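Local coordinates for predicted protein (Acinetobacter sp. RUH2624, PDB 4MEB), which probably hydrolyses epoxides in its natural form, as a secreted virulence factor of the Cif type with the alpha/beta hydrolase fold, at residues His65-Thr70 with His133-Thr138; Lys86-Asp91 with Lys121-Gly126; Ile90-Leu95 with Lys113-Ala118; Lys209-Lys214 with Lys274-Val279. The protein carries 1 engineered substitution. All coordinates share one frame; numbering follows the deposited sequence. Where two conformers were deposited one is given.

Contact 1 of 4, residues His65-Thr70 with His133-Thr138; sequences HGFGST and HSLGNT. Engineered in segment 133-138: Ser134 (natural residue Asp). With PO4 (phosphate ion), chain C.
Phe67 packs its CB against CD1 of Leu135 at 3.8 Å, while its ring continues away from Leu135 to meet Phe186 and Ala239. Next to this apolar touch, the backbone N of Phe67 donates a bent hydrogen bond (N-H...O angle 144°) to Ser134 OG, 2.9 Å away. With chi1 at 172°, OG swings to the carbonyl side of Ser134, where it can take this proton and give its own to O1 of a phosphate ion at 3.0 Å. Ser134 is an engineered residue, replacing a natural Asp. It occupies the strained tip, with positive phi, between strand 128-133 and helix 135-146, the nucleophile elbow of the alpha/beta hydrolase fold, so the natural Asp is probably the nucleophile of epoxide opening. The His65-Gly66-Phe67 loop lies where relatives place part of their oxyanion hole. The phosphate, probably from the crystallisation liquor, is also bound by Tyr243, His182 and Ser159, and marks the likely substrate pocket. Gly66 lets the two backbones close in: its CA is 3.6 Å from Ser134 CB and 3.5 Å from Leu135 N. The loop is braced internally by the His65 ring, whose ND1 gives an in-plane hydrogen bond to Gly66 O at 2.8 Å; that oxygen also accepts from Ser69 N in a type II turn. A water bridges Ser69 OG and His133 ND1, the latter at 3.0 Å, and His133 NE2 is bonded to the backbone O of His305.

Contact 2 of 4, residues Lys86-Asp91 with Lys121-Gly126; sequences KVIAID and KIAGKG
This is strand-on-helix packing towards the periphery of the protein, the centre of the contact about 17 Å from that of the chain, where strand 87-90 meets the last turn of helix 108-123. Ile88 and Ile122 carry it: CD1 of Ile88 comes within 3.5 Å of Ile122 CG2, and the two side chains cross obliquely. Ile122 has its CG1 next to the backbone N (chi1 -56°), which leaves the CG2 branch turned to the strand. The same Ile88 CD1 reaches on to the CB of Ala123 at 3.8 Å, so one methyl sits against two consecutive residues. Alternation along the strand sorts the side chains: Lys86, Ile88 and Ile90 face helix 108-123, whereas Val87 and Ala89 lie on the other face of the sheet against Met78 of helix 75-81. The helix is the connection of a beta-alpha-beta crossover in the alpha/beta hydrolase sheet, leading from strand 87-90 to the parallel strand 128-133, with strand 61-64 between them. At the inner end Ile90 CD1 approaches Ile122 CD1 more loosely, at 4.5 Å, and Tyr51 of strand 47-54 packs on both isoleucines. The outer end is polar. Lys86 NZ donates to a water at 2.8 Å, and that water in turn donates to Ile122 O at 2.9 Å, giving a carbonyl of the last helical turn a solvent-mediated link to the strand. The ammonium group itself forms a salt bridge with Glu53.

Contact 3 of 4, residues Ile90-Leu95 with Lys113-Ala118; sequences IDLPGL and KILIGA
Leu115 turns its CG to the backbone N side (chi1 -70°) and then runs on extended to CD1 (chi2 166°), a shape that carries its methyls from the helix to the end of strand 87-90 and the loop after it. Ile90, at that strand end, has its CG2 branch opposite the backbone N and offers it to Leu115 CD2 at 4.1 Å, the two side chains running antiparallel, side by side. This is the interior of the beta-alpha-beta unit of the alpha/beta hydrolase fold, where the outgoing loop packs against the very helix, 108-123, that it leads to. The other methyl, Leu115 CD1, meets CD2 of Leu92 at 4.2 Å, so Leu115 spans the strand end and the loop. No hydrogen bond joins the segments; the contact is wholly apolar. Leu143 of helix 135-146 also touches Leu115, while Leu49 of strand 47-54 lies against both Pro93 and Ile114. From Leu92 to Leu95 the chain makes a type II turn, closed by Leu95 N donating to Leu92 O at 2.8 Å. Pro93, its second residue, presents its ring to the helix, with CG 4.2 Å from Ile114 CG2 and CD 4.4 Å from Leu115 CD2.

Contact 4 of 4, residues Lys209-Lys214 with Lys274-Val279; sequences KTYAGK and KGVNDV
Lys274 begins the contact by setting its CB 3.8 Å from the CA of Gly213, which brings the root of its side chain close to the Gly213 backbone; the rest of its chain folds back through bends at chi2 and chi3 and leads away. Its carbonyl O lies 2.9 Å from a water that is also 3.0 Å from Thr210 O, in the last turn of helix 200-211; Phe188 of the second subunit packs on Thr210. Gly275 comes next, and its carbonyl C lies 4.2 Å from CE1 of Tyr211 in the conformer given, one of two deposited. Val276 follows with CG2 beside its own backbone N (chi1 179° for CG1), directing that methyl to the phenol end of Tyr211, where CG2 and CZ are 3.9 Å apart in this conformer. Its backbone N is hydrogen-bonded to Asp158. From Val276 to Val279 the chain makes a type II' turn, with Asn277 at positive phi, and enters helix 279-288. In the same conformer Tyr211 stacks on His305, probably the catalytic histidine of this family, and its nearest side-chain atom is about 5 Å from the bound phosphate. Helix 200-211 lies between strands 151-157 and 267-272, the usual place of the cap in such epoxide hydrolases. The contact joins the C-terminal part of what is probably a cap helix to the loop between strand 267-272 and helix 279-288.

From the N terminus, contact 1 opens after strand 61-64 and closes 63 residues later at the start of helix 135-146. Contacts 2 and 3 both fall within that span. They start from the same stretch, sharing Ile90 and Asp91, contact 3 closing first and contact 2 later, and hold different parts of helix 108-123 to strand 87-90 and its loop. That loop meets contact 1 directly: His65 NE2 and Leu92 N, 3.0 Å apart, probably form a hydrogen bond. Contact 4 follows in series, closing a 60-residue loop that includes helices of the probable cap and joining them to the loop after strand 267-272, on the side of the chain's centre opposite contacts 2 and 3.

Contact 1 of 4, residues His65-Thr70 with His133-Thr138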
loop_
_atom_site.group_PDB
_atom_site.type_symbol
_atom_site.label_atom_id
_atom_site.label_comp_id
_atom_site.label_asym_id
_atom_site.label_seq_id
_atom_site.Cartn_x
_atom_site.Cartn_y
_atom_site.Cartn_z
ATOM N N HIS A 65 1.846 6.259 -22.685
ATOM C CA HIS A 65 2.413 5.284 -21.761
ATOM C C HIS A 65 1.886 5.518 -20.348
ATOM O O HIS A 65 1.113 6.439 -20.120
ATOM C CB HIS A 65 3.928 5.449 -21.724
ATOM C CG HIS A 65 4.367 6.657 -20.956
ATOM N ND1 HIS A 65 4.608 6.626 -19.598
ATOM C CD2 HIS A 65 4.547 7.944 -21.343
ATOM C CE1 HIS A 65 4.947 7.837 -19.188
ATOM N NE2 HIS A 65 4.924 8.653 -20.228
ATOM N N GLY A 66 2.358 4.717 -19.394
ATOM C CA GLY A 66 1.968 4.873 -18.003
ATOM C C GLY A 66 3.118 4.704 -17.012
ATOM O O GLY A 66 4.274 4.986 -17.334
ATOM N N PHE A 67 2.793 4.244 -15.803
ATOM C CA PHE A 67 3.756 4.139 -14.709
ATOM C C PHE A 67 4.857 3.109 -14.969
ATOM O O PHE A 67 4.570 1.970 -15.320
ATOM C CB PHE A 67 3.040 3.817 -13.391
ATOM C CG PHE A 67 3.969 3.754 -12.199
ATOM C CD1 PHE A 67 4.580 4.911 -11.718
ATOM C CD2 PHE A 67 4.229 2.546 -11.562
ATOM C CE1 PHE A 67 5.437 4.862 -10.619
ATOM C CE2 PHE A 67 5.090 2.492 -10.464
ATOM C CZ PHE A 67 5.694 3.653 -9.996
ATOM N N GLY A 68 6.115 3.514 -14.788
ATOM C CA GLY A 68 7.242 2.630 -15.058
ATOM C C GLY A 68 7.706 2.653 -16.510
ATOM O O GLY A 68 8.614 1.909 -16.904
ATOM N N SER A 69 7.089 3.509 -17.318
ATOM C CA SER A 69 7.392 3.561 -18.742
ATOM C C SER A 69 7.594 5.004 -19.169
ATOM O O SER A 69 7.367 5.921 -18.394
ATOM C CB SER A 69 6.218 2.969 -19.547
ATOM O OG SER A 69 5.901 1.661 -19.111
ATOM N N THR A 70 8.012 5.189 -20.420
ATOM C CA THR A 70 7.977 6.488 -21.088
ATOM C C THR A 70 7.444 6.237 -22.507
ATOM O O THR A 70 6.971 5.139 -22.792
ATOM C CB THR A 70 9.379 7.101 -21.189
ATOM O OG1 THR A 70 10.212 6.242 -21.973
ATOM C CG2 THR A 70 10.001 7.287 -19.798
ATOM N N HIS A 133 -1.917 3.077 -22.048
ATOM C CA HIS A 133 -1.507 1.989 -21.157
ATOM C C HIS A 133 -1.275 2.515 -19.740
ATOM O O HIS A 133 -0.799 3.642 -19.566
ATOM C CB HIS A 133 -0.224 1.321 -21.702
ATOM C CG HIS A 133 0.279 0.180 -20.865
ATOM N ND1 HIS A 133 1.350 0.305 -20.001
ATOM C CD2 HIS A 133 -0.130 -1.109 -20.767
ATOM C CE1 HIS A 133 1.578 -0.854 -19.410
ATOM N NE2 HIS A 133 0.691 -1.730 -19.854
ATOM N N SER A 134 -1.636 1.712 -18.736
ATOM C CA SER A 134 -1.341 2.042 -17.344
ATOM C C SER A 134 -1.896 3.426 -17.007
ATOM O O SER A 134 -3.046 3.721 -17.340
ATOM C CB SER A 134 0.175 1.935 -17.084
ATOM O OG SER A 134 0.557 2.421 -15.803
ATOM N N LEU A 135 -1.077 4.288 -16.402
ATOM C CA LEU A 135 -1.522 5.634 -16.016
ATOM C C LEU A 135 -2.043 6.469 -17.185
ATOM O O LEU A 135 -2.760 7.461 -16.986
ATOM C CB LEU A 135 -0.400 6.407 -15.318
ATOM C CG LEU A 135 -0.158 6.077 -13.843
ATOM C CD1 LEU A 135 0.983 6.955 -13.282
ATOM C CD2 LEU A 135 -1.451 6.244 -13.026
ATOM N N GLY A 136 -1.676 6.088 -18.404
ATOM C CA GLY A 136 -2.279 6.724 -19.565
ATOM C C GLY A 136 -3.801 6.617 -19.510
ATOM O O GLY A 136 -4.516 7.511 -19.987
ATOM N N ASN A 137 -4.290 5.511 -18.948
ATOM C CA ASN A 137 -5.725 5.265 -18.801
ATOM C C ASN A 137 -6.329 6.204 -17.774
ATOM O O ASN A 137 -7.503 6.580 -17.870
ATOM C CB ASN A 137 -6.014 3.817 -18.372
ATOM C CG ASN A 137 -5.519 2.792 -19.375
ATOM O OD1 ASN A 137 -5.049 3.145 -20.454
ATOM N ND2 ASN A 137 -5.644 1.512 -19.030
ATOM N N THR A 138 -5.522 6.557 -16.776
ATOM C CA THR A 138 -5.914 7.533 -15.768
ATOM C C THR A 138 -5.949 8.944 -16.352
ATOM O O THR A 138 -6.835 9.738 -16.042
ATOM C CB THR A 138 -4.937 7.505 -14.573
ATOM O OG1 THR A 138 -5.198 6.343 -13.773
ATOM C CG2 THR A 138 -5.098 8.758 -13.711
HETATM P P PO4 C . -2.395 1.804 -12.577
HETATM O O1 PO4 C . -1.429 1.665 -13.731
HETATM O O2 PO4 C . -3.223 0.543 -12.460
HETATM O O3 PO4 C . -1.584 2.001 -11.312
HETATM O O4 PO4 C . -3.312 2.987 -12.810
HETATM O O HOH W 1 3.238 2.037 -18.468
#

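Contact 2 of 4, residues Lys86-Asp91 with Lys121-Gly126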
loop_
_atom_site.group_PDB
_atom_site.type_symbol
_atom_site.label_atom_id
_atom_site.label_comp_id
_atom_site.label_asym_id
_atom_site.label_seq_id
_atom_site.Cartn_x
_atom_site.Cartn_y
_atom_site.Cartn_z
ATOM N N LYS A 86 1.245 7.858 -39.448
ATOM C CA LYS A 86 1.864 8.824 -38.558
ATOM C C LYS A 86 1.749 8.244 -37.147
ATOM O O LYS A 86 0.659 7.885 -36.713
ATOM C CB LYS A 86 1.113 10.149 -38.656
ATOM C CG LYS A 86 1.531 11.204 -37.645
ATOM C CD LYS A 86 2.933 11.700 -37.915
ATOM C CE LYS A 86 3.037 13.188 -37.612
ATOM N NZ LYS A 86 4.444 13.671 -37.607
ATOM N N VAL A 87 2.868 8.118 -36.442
ATOM C CA VAL A 87 2.858 7.552 -35.094
ATOM C C VAL A 87 3.454 8.552 -34.114
ATOM O O VAL A 87 4.495 9.155 -34.383
ATOM C CB VAL A 87 3.612 6.181 -35.021
ATOM C CG1 VAL A 87 2.857 5.121 -35.809
ATOM C CG2 VAL A 87 5.030 6.304 -35.555
ATOM N N ILE A 88 2.778 8.737 -32.982
ATOM C CA ILE A 88 3.135 9.788 -32.032
ATOM C C ILE A 88 3.074 9.231 -30.616
ATOM O O ILE A 88 2.022 8.779 -30.178
ATOM C CB ILE A 88 2.164 10.996 -32.121
ATOM C CG1 ILE A 88 2.224 11.650 -33.505
ATOM C CG2 ILE A 88 2.485 12.046 -31.037
ATOM C CD1 ILE A 88 1.021 12.540 -33.821
ATOM N N ALA A 89 4.196 9.264 -29.905
ATOM C CA ALA A 89 4.207 8.818 -28.513
ATOM C C ALA A 89 4.624 9.972 -27.604
ATOM O O ALA A 89 5.700 10.542 -27.769
ATOM C CB ALA A 89 5.128 7.622 -28.336
ATOM N N ILE A 90 3.762 10.308 -26.650
ATOM C CA ILE A 90 3.980 11.448 -25.773
ATOM C C ILE A 90 4.303 11.010 -24.342
ATOM O O ILE A 90 3.647 10.124 -23.784
ATOM C CB ILE A 90 2.729 12.364 -25.759
ATOM C CG1 ILE A 90 2.344 12.758 -27.185
ATOM C CG2 ILE A 90 2.969 13.586 -24.889
ATOM C CD1 ILE A 90 1.015 13.511 -27.286
ATOM N N ASP A 91 5.316 11.631 -23.748
ATOM C CA ASP A 91 5.613 11.415 -22.339
ATOM C C ASP A 91 4.547 12.137 -21.510
ATOM O O ASP A 91 4.321 13.327 -21.711
ATOM C CB ASP A 91 7.002 11.960 -21.987
ATOM C CG ASP A 91 8.130 11.049 -22.456
ATOM O OD1 ASP A 91 7.865 9.852 -22.718
ATOM O OD2 ASP A 91 9.287 11.528 -22.537
ATOM N N LYS A 121 -2.118 19.956 -32.216
ATOM C CA LYS A 121 -1.011 20.602 -32.919
ATOM C C LYS A 121 -0.098 19.597 -33.631
ATOM O O LYS A 121 0.352 19.842 -34.750
ATOM C CB LYS A 121 -0.166 21.444 -31.966
ATOM C CG LYS A 121 -0.887 22.606 -31.292
ATOM C CD LYS A 121 0.132 23.637 -30.798
ATOM C CE LYS A 121 -0.310 24.318 -29.513
ATOM N NZ LYS A 121 -1.568 25.091 -29.688
ATOM N N ILE A 122 0.183 18.472 -32.983
ATOM C CA ILE A 122 1.110 17.483 -33.542
ATOM C C ILE A 122 0.455 16.614 -34.612
ATOM O O ILE A 122 1.002 16.430 -35.699
ATOM C CB ILE A 122 1.679 16.553 -32.456
ATOM C CG1 ILE A 122 2.351 17.358 -31.343
ATOM C CG2 ILE A 122 2.684 15.573 -33.064
ATOM C CD1 ILE A 122 2.689 16.507 -30.131
ATOM N N ALA A 123 -0.727 16.092 -34.296
ATOM C CA ALA A 123 -1.427 15.148 -35.163
ATOM C C ALA A 123 -2.234 15.817 -36.269
ATOM O O ALA A 123 -2.473 15.221 -37.318
ATOM C CB ALA A 123 -2.327 14.243 -34.324
ATOM N N GLY A 124 -2.682 17.044 -36.033
ATOM C CA GLY A 124 -3.466 17.749 -37.032
ATOM C C GLY A 124 -4.964 17.572 -36.859
ATOM O O GLY A 124 -5.415 17.191 -35.787
ATOM N N LYS A 125 -5.720 17.834 -37.925
ATOM C CA LYS A 125 -7.185 17.893 -37.866
ATOM C C LYS A 125 -7.874 16.547 -37.654
ATOM O O LYS A 125 -9.065 16.504 -37.348
ATOM C CB LYS A 125 -7.756 18.556 -39.129
ATOM C CG LYS A 125 -7.389 20.026 -39.278
ATOM C CD LYS A 125 -7.747 20.827 -38.026
ATOM C CE LYS A 125 -7.147 22.228 -38.074
ATOM N NZ LYS A 125 -7.560 22.969 -39.298
ATOM N N GLY A 126 -7.138 15.457 -37.846
ATOM C CA GLY A 126 -7.679 14.128 -37.630
ATOM C C GLY A 126 -8.521 13.569 -38.772
ATOM O O GLY A 126 -8.488 14.084 -39.892
HETATM O O HOH W 2 3.728 16.203 -36.589
#

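Contact 3 of 4, residues Ile90-Leu95 with Lys113-Ala118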
loop_
_atom_site.group_PDB
_atom_site.type_symbol
_atom_site.label_atom_id
_atom_site.label_comp_id
_atom_site.label_asym_id
_atom_site.label_seq_id
_atom_site.Cartn_x
_atom_site.Cartn_y
_atom_site.Cartn_z
ATOM N N ILE A 90 3.762 10.308 -26.650
ATOM C CA ILE A 90 3.980 11.448 -25.773
ATOM C C ILE A 90 4.303 11.010 -24.342
ATOM O O ILE A 90 3.647 10.124 -23.784
ATOM C CB ILE A 90 2.729 12.364 -25.759
ATOM C CG1 ILE A 90 2.344 12.758 -27.185
ATOM C CG2 ILE A 90 2.969 13.586 -24.889
ATOM C CD1 ILE A 90 1.015 13.511 -27.286
ATOM N N ASP A 91 5.316 11.631 -23.748
ATOM C CA ASP A 91 5.613 11.415 -22.339
ATOM C C ASP A 91 4.547 12.137 -21.510
ATOM O O ASP A 91 4.321 13.327 -21.711
ATOM C CB ASP A 91 7.002 11.960 -21.987
ATOM C CG ASP A 91 8.130 11.049 -22.456
ATOM O OD1 ASP A 91 7.865 9.852 -22.718
ATOM O OD2 ASP A 91 9.287 11.528 -22.537
ATOM N N LEU A 92 3.897 11.424 -20.593
ATOM C CA LEU A 92 2.908 12.041 -19.701
ATOM C C LEU A 92 3.513 13.232 -18.964
ATOM O O LEU A 92 4.714 13.225 -18.639
ATOM C CB LEU A 92 2.382 11.020 -18.676
ATOM C CG LEU A 92 1.370 9.967 -19.136
ATOM C CD1 LEU A 92 1.160 8.918 -18.054
ATOM C CD2 LEU A 92 0.040 10.636 -19.501
ATOM N N PRO A 93 2.690 14.260 -18.709
ATOM C CA PRO A 93 3.140 15.412 -17.922
ATOM C C PRO A 93 3.935 14.960 -16.690
ATOM O O PRO A 93 3.477 14.099 -15.921
ATOM C CB PRO A 93 1.832 16.065 -17.493
ATOM C CG PRO A 93 0.880 15.743 -18.593
ATOM C CD PRO A 93 1.258 14.353 -19.059
ATOM N N GLY A 94 5.140 15.500 -16.555
ATOM C CA GLY A 94 5.985 15.238 -15.410
ATOM C C GLY A 94 6.886 14.026 -15.563
ATOM O O GLY A 94 7.923 13.949 -14.910
ATOM N N LEU A 95 6.497 13.098 -16.435
ATOM C CA LEU A 95 7.201 11.828 -16.599
ATOM C C LEU A 95 8.105 11.823 -17.841
ATOM O O LEU A 95 7.984 12.694 -18.714
ATOM C CB LEU A 95 6.197 10.664 -16.650
ATOM C CG LEU A 95 5.255 10.578 -15.440
ATOM C CD1 LEU A 95 4.415 9.308 -15.472
ATOM C CD2 LEU A 95 6.041 10.653 -14.129
ATOM N N LYS A 113 -6.673 17.872 -20.723
ATOM C CA LYS A 113 -6.646 19.196 -21.335
ATOM C C LYS A 113 -5.243 19.496 -21.862
ATOM O O LYS A 113 -5.072 20.025 -22.968
ATOM C CB LYS A 113 -7.085 20.262 -20.325
ATOM C CG LYS A 113 -7.291 21.627 -20.941
ATOM C CD LYS A 113 -7.450 22.713 -19.891
ATOM C CE LYS A 113 -7.583 24.081 -20.561
ATOM N NZ LYS A 113 -7.744 25.198 -19.584
ATOM N N ILE A 114 -4.234 19.150 -21.070
ATOM C CA ILE A 114 -2.854 19.364 -21.490
ATOM C C ILE A 114 -2.532 18.534 -22.749
ATOM O O ILE A 114 -1.995 19.061 -23.722
ATOM C CB ILE A 114 -1.859 19.069 -20.339
ATOM C CG1 ILE A 114 -1.982 20.147 -19.251
ATOM C CG2 ILE A 114 -0.429 18.998 -20.866
ATOM C CD1 ILE A 114 -1.485 19.690 -17.891
ATOM N N LEU A 115 -2.890 17.253 -22.721
ATOM C CA LEU A 115 -2.623 16.336 -23.829
ATOM C C LEU A 115 -3.341 16.697 -25.129
ATOM O O LEU A 115 -2.710 16.723 -26.194
ATOM C CB LEU A 115 -2.949 14.892 -23.435
ATOM C CG LEU A 115 -1.998 14.248 -22.413
ATOM C CD1 LEU A 115 -2.606 12.977 -21.840
ATOM C CD2 LEU A 115 -0.623 13.966 -23.028
ATOM N N ILE A 116 -4.645 16.976 -25.055
ATOM C CA ILE A 116 -5.408 17.213 -26.281
ATOM C C ILE A 116 -4.926 18.457 -27.032
ATOM O O ILE A 116 -4.945 18.484 -28.264
ATOM C CB ILE A 116 -6.941 17.264 -26.052
ATOM C CG1 ILE A 116 -7.693 17.197 -27.398
ATOM C CG2 ILE A 116 -7.332 18.516 -25.301
ATOM C CD1 ILE A 116 -7.487 15.893 -28.172
ATOM N N GLY A 117 -4.477 19.474 -26.298
ATOM C CA GLY A 117 -3.964 20.678 -26.932
ATOM C C GLY A 117 -2.719 20.373 -27.747
ATOM O O GLY A 117 -2.570 20.819 -28.889
ATOM N N ALA A 118 -1.821 19.593 -27.153
ATOM C CA ALA A 118 -0.599 19.185 -27.832
ATOM C C ALA A 118 -0.911 18.264 -29.008
ATOM O O ALA A 118 -0.346 18.417 -30.083
ATOM C CB ALA A 118 0.350 18.495 -26.851
#

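Contact 4 of 4, residues Lys209-Lys214 with Lys274-Val279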
loop_
_atom_site.group_PDB
_atom_site.type_symbol
_atom_site.label_atom_id
_atom_site.label_comp_id
_atom_site.label_asym_id
_atom_site.label_seq_id
_atom_site.Cartn_x
_atom_site.Cartn_y
_atom_site.Cartn_z
ATOM N N LYS A 209 9.350 -6.763 -12.157
ATOM C CA LYS A 209 9.329 -8.208 -12.330
ATOM C C LYS A 209 8.059 -8.847 -11.790
ATOM O O LYS A 209 7.539 -9.792 -12.390
ATOM C CB LYS A 209 10.554 -8.852 -11.680
ATOM C CG LYS A 209 11.828 -8.671 -12.473
ATOM C CD LYS A 209 12.917 -9.466 -11.802
ATOM C CE LYS A 209 14.083 -9.683 -12.712
ATOM N NZ LYS A 209 15.047 -10.615 -12.063
ATOM N N THR A 210 7.560 -8.337 -10.664
ATOM C CA THR A 210 6.339 -8.866 -10.052
ATOM C C THR A 210 5.151 -8.821 -11.019
ATOM O O THR A 210 4.360 -9.760 -11.093
ATOM C CB THR A 210 5.958 -8.086 -8.747
ATOM O OG1 THR A 210 6.888 -8.397 -7.695
ATOM C CG2 THR A 210 4.548 -8.454 -8.286
ATOM N N TYR A 211 5.052 -7.732 -11.769
ATOM C CA TYR A 211 3.950 -7.452 -12.700
ATOM C C TYR A 211 4.186 -8.051 -14.086
ATOM O O TYR A 211 3.328 -7.972 -14.967
ATOM C CB TYR A 211 3.783 -5.930 -12.852
ATOM C CG TYR A 211 2.421 -5.365 -12.485
ATOM C CD1 TYR A 211 1.259 -6.121 -12.614
ATOM C CD2 TYR A 211 2.301 -4.059 -12.021
ATOM C CE1 TYR A 211 0.014 -5.587 -12.279
ATOM C CE2 TYR A 211 1.071 -3.521 -11.687
ATOM C CZ TYR A 211 -0.069 -4.283 -11.817
ATOM O OH TYR A 211 -1.287 -3.728 -11.472
ATOM N N ALA A 212 5.374 -8.605 -14.293
ATOM C CA ALA A 212 5.702 -9.244 -15.557
ATOM C C ALA A 212 5.261 -10.702 -15.547
ATOM O O ALA A 212 5.359 -11.384 -14.516
ATOM C CB ALA A 212 7.195 -9.160 -15.820
ATOM N N GLY A 213 4.783 -11.173 -16.697
ATOM C CA GLY A 213 4.606 -12.596 -16.935
ATOM C C GLY A 213 5.940 -13.213 -17.321
ATOM O O GLY A 213 6.374 -14.204 -16.739
ATOM N N LYS A 214 6.606 -12.612 -18.301
ATOM C CA LYS A 214 7.900 -13.112 -18.770
ATOM C C LYS A 214 9.050 -12.379 -18.080
ATOM O O LYS A 214 9.633 -11.441 -18.636
ATOM C CB LYS A 214 8.004 -12.976 -20.291
ATOM C CG LYS A 214 6.806 -13.580 -21.047
ATOM C CD LYS A 214 7.129 -13.850 -22.515
ATOM C CE LYS A 214 5.985 -14.579 -23.236
ATOM N NZ LYS A 214 4.770 -13.718 -23.414
ATOM N N LYS A 274 -1.394 -12.206 -17.128
ATOM C CA LYS A 274 -0.520 -12.244 -15.958
ATOM C C LYS A 274 -0.306 -10.836 -15.399
ATOM O O LYS A 274 0.489 -10.640 -14.478
ATOM C CB LYS A 274 0.829 -12.855 -16.342
ATOM C CG LYS A 274 0.725 -14.258 -16.927
ATOM C CD LYS A 274 0.287 -15.259 -15.878
ATOM C CE LYS A 274 1.365 -15.442 -14.813
ATOM N NZ LYS A 274 0.943 -16.344 -13.697
ATOM N N GLY A 275 -1.001 -9.861 -15.979
ATOM C CA GLY A 275 -0.970 -8.485 -15.500
ATOM C C GLY A 275 -2.215 -8.162 -14.685
ATOM O O GLY A 275 -2.600 -8.937 -13.810
ATOM N N VAL A 276 -2.852 -7.026 -14.965
ATOM C CA VAL A 276 -4.095 -6.668 -14.281
ATOM C C VAL A 276 -5.234 -7.590 -14.738
ATOM O O VAL A 276 -6.221 -7.780 -14.023
ATOM C CB VAL A 276 -4.452 -5.168 -14.470
ATOM C CG1 VAL A 276 -5.774 -4.821 -13.767
ATOM C CG2 VAL A 276 -3.313 -4.284 -13.916
ATOM N N ASN A 277 -5.064 -8.187 -15.915
ATOM C CA ASN A 277 -5.926 -9.288 -16.368
ATOM C C ASN A 277 -7.344 -8.836 -16.766
ATOM O O ASN A 277 -7.498 -8.086 -17.729
ATOM C CB ASN A 277 -5.938 -10.435 -15.341
ATOM C CG ASN A 277 -6.519 -11.720 -15.901
ATOM O OD1 ASN A 277 -6.765 -11.838 -17.102
ATOM N ND2 ASN A 277 -6.732 -12.696 -15.029
ATOM N N ASP A 278 -8.375 -9.267 -16.041
ATOM C CA ASP A 278 -9.749 -9.045 -16.520
ATOM C C ASP A 278 -10.472 -7.806 -15.953
ATOM O O ASP A 278 -11.627 -7.544 -16.305
ATOM C CB ASP A 278 -10.610 -10.300 -16.306
ATOM C CG ASP A 278 -10.777 -10.645 -14.842
ATOM O OD1 ASP A 278 -9.913 -10.232 -14.025
ATOM O OD2 ASP A 278 -11.769 -11.330 -14.507
ATOM N N VAL A 279 -9.799 -7.049 -15.089
ATOM C CA VAL A 279 -10.440 -5.918 -14.414
ATOM C C VAL A 279 -10.924 -4.839 -15.397
ATOM O O VAL A 279 -12.070 -4.421 -15.340
ATOM C CB VAL A 279 -9.506 -5.279 -13.337
ATOM C CG1 VAL A 279 -10.188 -4.085 -12.688
ATOM C CG2 VAL A 279 -9.110 -6.310 -12.279
HETATM O O HOH W 3 2.291 -11.509 -12.393
#